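Local structure of assembly chaperone of ribosomal protein L4 (Acl4) (Chaetomium thermophilum, 5TQB) at residues G269-R280 and W292-L303. The protein probably serves as a dedicated chaperone of ribosomal protein L4, holding it in a helical-repeat scaffold until ribosome assembly. Sequence-based numbering, arbitrary orientation.
Sequences GYARYRLGEKER and WKDTWRSSRKWL
Two donors grip the carbonyl oxygen Gly269 O from opposite faces of its plane: the helical amide Tyr273 N and, across the contact, the hydroxyl Ser299 OG at 2.6 Å. The contact joins the antiparallel helices 262-281 and 291-313, a helical hairpin of this TPR-family protein; the axes of segments 269-280 and 292-303 come within 7.9 Å of each other. At Gly269 and Gly276 the absence of side chains allows the close approach, Gly276 CA lying 3.6 Å from Trp296 CD1. The Trp296 indole sits as a knob among Tyr273, Gly276, Glu277 and Arg280. Its NE1 donates in the ring plane to a lone pair of Tyr273 O, 2.8 Å away at an N-H...O angle of 161°, which fixes the rotation of the indole while the Tyr273 ring makes an offset stack with the five-membered ring of Trp296, the planes 12° apart. Near Gly269, the Arg272 guanidinium lies flat on Trp302, its NH1 3.2 Å from Trp302 CZ2, and its CD sits over the five-membered ring; NH2 is bound by Gly268 O and Thr251 OG1. An alanine in place of Trp302 would strip the guanidinium of its stacking partner and is likely to open a gap beside Arg272. Toward the other end, Arg280, with CG anti to its backbone N (chi1 -178°), runs over Trp292 before reaching Glu334 in a salt bridge; its CG rides over the six-membered ring, 3.9 Å from the centroid.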
loop_
_atom_site.group_PDB
_atom_site.type_symbol
_atom_site.label_atom_id
_atom_site.label_comp_id
_atom_site.label_asym_id
_atom_site.label_seq_id
_atom_site.Cartn_x
_atom_site.Cartn_y
_atom_site.Cartn_z
ATOM N N GLY B 269 12.181 9.039 -9.686
ATOM C CA GLY B 269 13.183 9.557 -10.595
ATOM C C GLY B 269 13.091 11.064 -10.736
ATOM O O GLY B 269 14.109 11.760 -10.761
ATOM N N TYR B 270 11.866 11.569 -10.827
ATOM C CA TYR B 270 11.651 13.000 -10.991
ATOM C C TYR B 270 12.005 13.740 -9.710
ATOM O O TYR B 270 12.618 14.810 -9.750
ATOM C CB TYR B 270 10.206 13.297 -11.385
ATOM C CG TYR B 270 9.995 14.735 -11.805
ATOM C CD1 TYR B 270 9.184 15.586 -11.065
ATOM C CD2 TYR B 270 10.625 15.247 -12.937
ATOM C CE1 TYR B 270 8.998 16.902 -11.445
ATOM C CE2 TYR B 270 10.443 16.557 -13.326
ATOM C CZ TYR B 270 9.627 17.382 -12.577
ATOM O OH TYR B 270 9.443 18.690 -12.958
ATOM N N ALA B 271 11.619 13.165 -8.573
ATOM C CA ALA B 271 11.929 13.770 -7.282
ATOM C C ALA B 271 13.439 13.896 -7.110
ATOM O O ALA B 271 13.932 14.861 -6.526
ATOM C CB ALA B 271 11.335 12.950 -6.152
ATOM N N ARG B 272 14.169 12.918 -7.630
ATOM C CA ARG B 272 15.614 12.890 -7.489
ATOM C C ARG B 272 16.258 13.835 -8.500
ATOM O O ARG B 272 17.310 14.423 -8.234
ATOM C CB ARG B 272 16.123 11.450 -7.642
ATOM C CG ARG B 272 15.821 10.582 -6.420
ATOM C CD ARG B 272 16.025 9.096 -6.679
ATOM N NE ARG B 272 15.837 8.315 -5.456
ATOM C CZ ARG B 272 14.656 8.057 -4.899
ATOM N NH1 ARG B 272 14.593 7.345 -3.783
ATOM N NH2 ARG B 272 13.534 8.509 -5.444
ATOM N N TYR B 273 15.607 14.001 -9.648
ATOM C CA TYR B 273 16.061 14.949 -10.663
ATOM C C TYR B 273 15.923 16.379 -10.150
ATOM O O TYR B 273 16.836 17.197 -10.307
ATOM C CB TYR B 273 15.251 14.776 -11.952
ATOM C CG TYR B 273 15.604 15.762 -13.038
ATOM C CD1 TYR B 273 14.976 16.996 -13.108
ATOM C CD2 TYR B 273 16.559 15.458 -13.998
ATOM C CE1 TYR B 273 15.291 17.905 -14.095
ATOM C CE2 TYR B 273 16.882 16.363 -14.994
ATOM C CZ TYR B 273 16.244 17.586 -15.037
ATOM O OH TYR B 273 16.556 18.494 -16.029
ATOM N N ARG B 274 14.775 16.671 -9.544
ATOM C CA ARG B 274 14.498 17.993 -8.983
ATOM C C ARG B 274 15.474 18.296 -7.860
ATOM O O ARG B 274 16.010 19.401 -7.762
ATOM C CB ARG B 274 13.065 18.057 -8.441
ATOM C CG ARG B 274 11.991 17.895 -9.502
ATOM C CD ARG B 274 11.799 19.172 -10.275
ATOM N NE ARG B 274 11.180 20.198 -9.449
ATOM C CZ ARG B 274 11.237 21.502 -9.700
ATOM N NH1 ARG B 274 10.638 22.349 -8.877
ATOM N NH2 ARG B 274 11.898 21.957 -10.761
ATOM N N LEU B 275 15.697 17.298 -7.011
ATOM C CA LEU B 275 16.622 17.442 -5.898
ATOM C C LEU B 275 18.035 17.724 -6.411
ATOM O O LEU B 275 18.777 18.507 -5.819
ATOM C CB LEU B 275 16.603 16.176 -5.039
ATOM C CG LEU B 275 17.459 16.200 -3.773
ATOM C CD1 LEU B 275 17.057 17.355 -2.859
ATOM C CD2 LEU B 275 17.347 14.877 -3.039
ATOM N N GLY B 276 18.394 17.092 -7.523
ATOM C CA GLY B 276 19.705 17.282 -8.109
ATOM C C GLY B 276 19.883 18.680 -8.666
ATOM O O GLY B 276 20.971 19.249 -8.588
ATOM N N GLU B 277 18.814 19.234 -9.233
ATOM C CA GLU B 277 18.851 20.597 -9.754
ATOM C C GLU B 277 19.174 21.571 -8.628
ATOM O O GLU B 277 20.025 22.449 -8.783
ATOM C CB GLU B 277 17.517 20.983 -10.401
ATOM C CG GLU B 277 17.251 20.336 -11.754
ATOM C CD GLU B 277 16.059 20.956 -12.475
ATOM O OE1 GLU B 277 16.208 21.315 -13.664
ATOM O OE2 GLU B 277 14.975 21.080 -11.858
ATOM N N LYS B 278 18.496 21.405 -7.495
ATOM C CA LYS B 278 18.688 22.285 -6.347
ATOM C C LYS B 278 20.118 22.200 -5.818
ATOM O O LYS B 278 20.806 23.218 -5.699
ATOM C CB LYS B 278 17.694 21.947 -5.236
ATOM C CG LYS B 278 16.251 22.273 -5.575
ATOM C CD LYS B 278 15.311 21.838 -4.456
ATOM C CE LYS B 278 13.882 22.329 -4.676
ATOM N NZ LYS B 278 13.234 21.749 -5.885
ATOM N N GLU B 279 20.563 20.982 -5.518
ATOM C CA GLU B 279 21.913 20.757 -5.007
ATOM C C GLU B 279 22.962 21.308 -5.964
ATOM O O GLU B 279 24.010 21.797 -5.540
ATOM C CB GLU B 279 22.152 19.264 -4.780
ATOM C CG GLU B 279 21.320 18.680 -3.650
ATOM C CD GLU B 279 21.508 17.179 -3.480
ATOM O OE1 GLU B 279 22.138 16.543 -4.353
ATOM O OE2 GLU B 279 21.021 16.638 -2.465
ATOM N N ARG B 280 22.670 21.230 -7.258
ATOM C CA ARG B 280 23.588 21.707 -8.284
ATOM C C ARG B 280 23.690 23.237 -8.274
ATOM O O ARG B 280 24.778 23.783 -8.425
ATOM C CB ARG B 280 23.130 21.216 -9.657
ATOM C CG ARG B 280 24.030 21.611 -10.821
ATOM C CD ARG B 280 23.232 21.516 -12.102
ATOM N NE ARG B 280 24.061 21.487 -13.298
ATOM C CZ ARG B 280 23.573 21.370 -14.528
ATOM N NH1 ARG B 280 22.259 21.275 -14.717
ATOM N NH2 ARG B 280 24.396 21.352 -15.568
ATOM N N TRP B 292 25.536 16.493 -6.228
ATOM C CA TRP B 292 24.388 16.544 -7.124
ATOM C C TRP B 292 24.513 15.535 -8.260
ATOM O O TRP B 292 23.506 15.030 -8.760
ATOM C CB TRP B 292 24.223 17.954 -7.699
ATOM C CG TRP B 292 25.336 18.368 -8.616
ATOM C CD1 TRP B 292 26.503 18.974 -8.264
ATOM C CD2 TRP B 292 25.381 18.206 -10.040
ATOM N NE1 TRP B 292 27.273 19.204 -9.380
ATOM C CE2 TRP B 292 26.605 18.740 -10.482
ATOM C CE3 TRP B 292 24.502 17.662 -10.982
ATOM C CZ2 TRP B 292 26.976 18.745 -11.825
ATOM C CZ3 TRP B 292 24.873 17.668 -12.315
ATOM C CH2 TRP B 292 26.097 18.206 -12.723
ATOM N N LYS B 293 25.744 15.242 -8.668
ATOM C CA LYS B 293 25.975 14.278 -9.739
ATOM C C LYS B 293 25.511 12.881 -9.328
ATOM O O LYS B 293 24.880 12.171 -10.112
ATOM C CB LYS B 293 27.449 14.265 -10.141
ATOM C CG LYS B 293 27.895 15.557 -10.808
ATOM C CD LYS B 293 29.324 15.491 -11.322
ATOM C CE LYS B 293 29.709 16.793 -12.012
ATOM N NZ LYS B 293 31.152 16.854 -12.392
ATOM N N ASP B 294 25.807 12.497 -8.092
ATOM C CA ASP B 294 25.367 11.206 -7.579
ATOM C C ASP B 294 23.848 11.172 -7.435
ATOM O O ASP B 294 23.220 10.130 -7.637
ATOM C CB ASP B 294 26.038 10.904 -6.237
ATOM C CG ASP B 294 27.505 10.544 -6.390
ATOM O OD1 ASP B 294 28.318 10.965 -5.539
ATOM O OD2 ASP B 294 27.843 9.839 -7.367
ATOM N N THR B 295 23.261 12.318 -7.104
ATOM C CA THR B 295 21.812 12.419 -6.972
ATOM C C THR B 295 21.138 12.268 -8.335
ATOM O O THR B 295 20.070 11.666 -8.442
ATOM C CB THR B 295 21.403 13.755 -6.336
ATOM O OG1 THR B 295 22.110 13.931 -5.104
ATOM C CG2 THR B 295 19.906 13.796 -6.068
ATOM N N TRP B 296 21.770 12.806 -9.376
ATOM C CA TRP B 296 21.239 12.684 -10.729
ATOM C C TRP B 296 21.517 11.297 -11.305
ATOM O O TRP B 296 20.784 10.824 -12.171
ATOM C CB TRP B 296 21.813 13.771 -11.650
ATOM C CG TRP B 296 20.895 14.953 -11.858
ATOM C CD1 TRP B 296 19.835 15.320 -11.078
ATOM C CD2 TRP B 296 20.956 15.914 -12.922
ATOM N NE1 TRP B 296 19.238 16.449 -11.586
ATOM C CE2 TRP B 296 19.906 16.832 -12.717
ATOM C CE3 TRP B 296 21.799 16.089 -14.025
ATOM C CZ2 TRP B 296 19.675 17.907 -13.575
ATOM C CZ3 TRP B 296 21.566 17.155 -14.874
ATOM C CH2 TRP B 296 20.515 18.049 -14.644
ATOM N N ARG B 297 22.572 10.644 -10.830
ATOM C CA ARG B 297 22.858 9.284 -11.267
ATOM C C ARG B 297 21.729 8.351 -10.844
ATOM O O ARG B 297 21.228 7.573 -11.655
ATOM C CB ARG B 297 24.197 8.798 -10.718
ATOM C CG ARG B 297 25.384 9.280 -11.536
ATOM C CD ARG B 297 26.702 8.803 -10.969
ATOM N NE ARG B 297 27.820 9.257 -11.793
ATOM C CZ ARG B 297 28.567 10.326 -11.538
ATOM N NH1 ARG B 297 28.345 11.074 -10.461
ATOM N NH2 ARG B 297 29.552 10.645 -12.365
ATOM N N SER B 298 21.316 8.446 -9.583
ATOM C CA SER B 298 20.205 7.636 -9.091
ATOM C C SER B 298 18.894 8.028 -9.767
ATOM O O SER B 298 18.027 7.185 -9.976
ATOM C CB SER B 298 20.073 7.737 -7.568
ATOM O OG SER B 298 20.264 9.064 -7.119
ATOM N N SER B 299 18.752 9.302 -10.116
ATOM C CA SER B 299 17.573 9.748 -10.848
ATOM C C SER B 299 17.497 8.998 -12.172
ATOM O O SER B 299 16.436 8.518 -12.568
ATOM C CB SER B 299 17.624 11.260 -11.089
ATOM O OG SER B 299 16.513 11.692 -11.859
ATOM N N ARG B 300 18.641 8.880 -12.836
ATOM C CA ARG B 300 18.728 8.170 -14.106
ATOM C C ARG B 300 18.377 6.688 -13.941
ATOM O O ARG B 300 17.710 6.102 -14.798
ATOM C CB ARG B 300 20.137 8.304 -14.679
ATOM C CG ARG B 300 20.236 7.988 -16.157
ATOM C CD ARG B 300 21.528 7.253 -16.475
ATOM N NE ARG B 300 22.709 7.948 -15.972
ATOM C CZ ARG B 300 23.914 7.394 -15.869
ATOM N NH1 ARG B 300 24.102 6.131 -16.226
ATOM N NH2 ARG B 300 24.934 8.101 -15.402
ATOM N N LYS B 301 18.833 6.089 -12.844
ATOM C CA LYS B 301 18.581 4.674 -12.572
ATOM C C LYS B 301 17.093 4.413 -12.371
ATOM O O LYS B 301 16.554 3.423 -12.863
ATOM C CB LYS B 301 19.359 4.218 -11.335
ATOM C CG LYS B 301 20.869 4.215 -11.524
ATOM C CD LYS B 301 21.610 3.977 -10.212
ATOM C CE LYS B 301 23.118 4.152 -10.382
ATOM N NZ LYS B 301 23.864 4.046 -9.093
ATOM N N TRP B 302 16.432 5.310 -11.650
ATOM C CA TRP B 302 14.997 5.200 -11.431
ATOM C C TRP B 302 14.232 5.338 -12.747
ATOM O O TRP B 302 13.285 4.592 -13.001
ATOM C CB TRP B 302 14.528 6.257 -10.428
ATOM C CG TRP B 302 14.744 5.867 -8.994
ATOM C CD1 TRP B 302 15.936 5.766 -8.339
ATOM C CD2 TRP B 302 13.732 5.531 -8.035
ATOM N NE1 TRP B 302 15.732 5.387 -7.035
ATOM C CE2 TRP B 302 14.388 5.235 -6.823
ATOM C CE3 TRP B 302 12.338 5.452 -8.086
ATOM C CZ2 TRP B 302 13.694 4.869 -5.669
ATOM C CZ3 TRP B 302 11.650 5.083 -6.940
ATOM C CH2 TRP B 302 12.329 4.796 -5.749
ATOM N N LEU B 303 14.656 6.279 -13.589
ATOM C CA LEU B 303 13.946 6.559 -14.831
ATOM C C LEU B 303 14.191 5.475 -15.874
ATOM O O LEU B 303 13.294 5.131 -16.639
ATOM C CB LEU B 303 14.351 7.927 -15.381
ATOM C CG LEU B 303 13.920 9.140 -14.551
ATOM C CD1 LEU B 303 14.564 10.402 -15.101
ATOM C CD2 LEU B 303 12.405 9.284 -14.521
#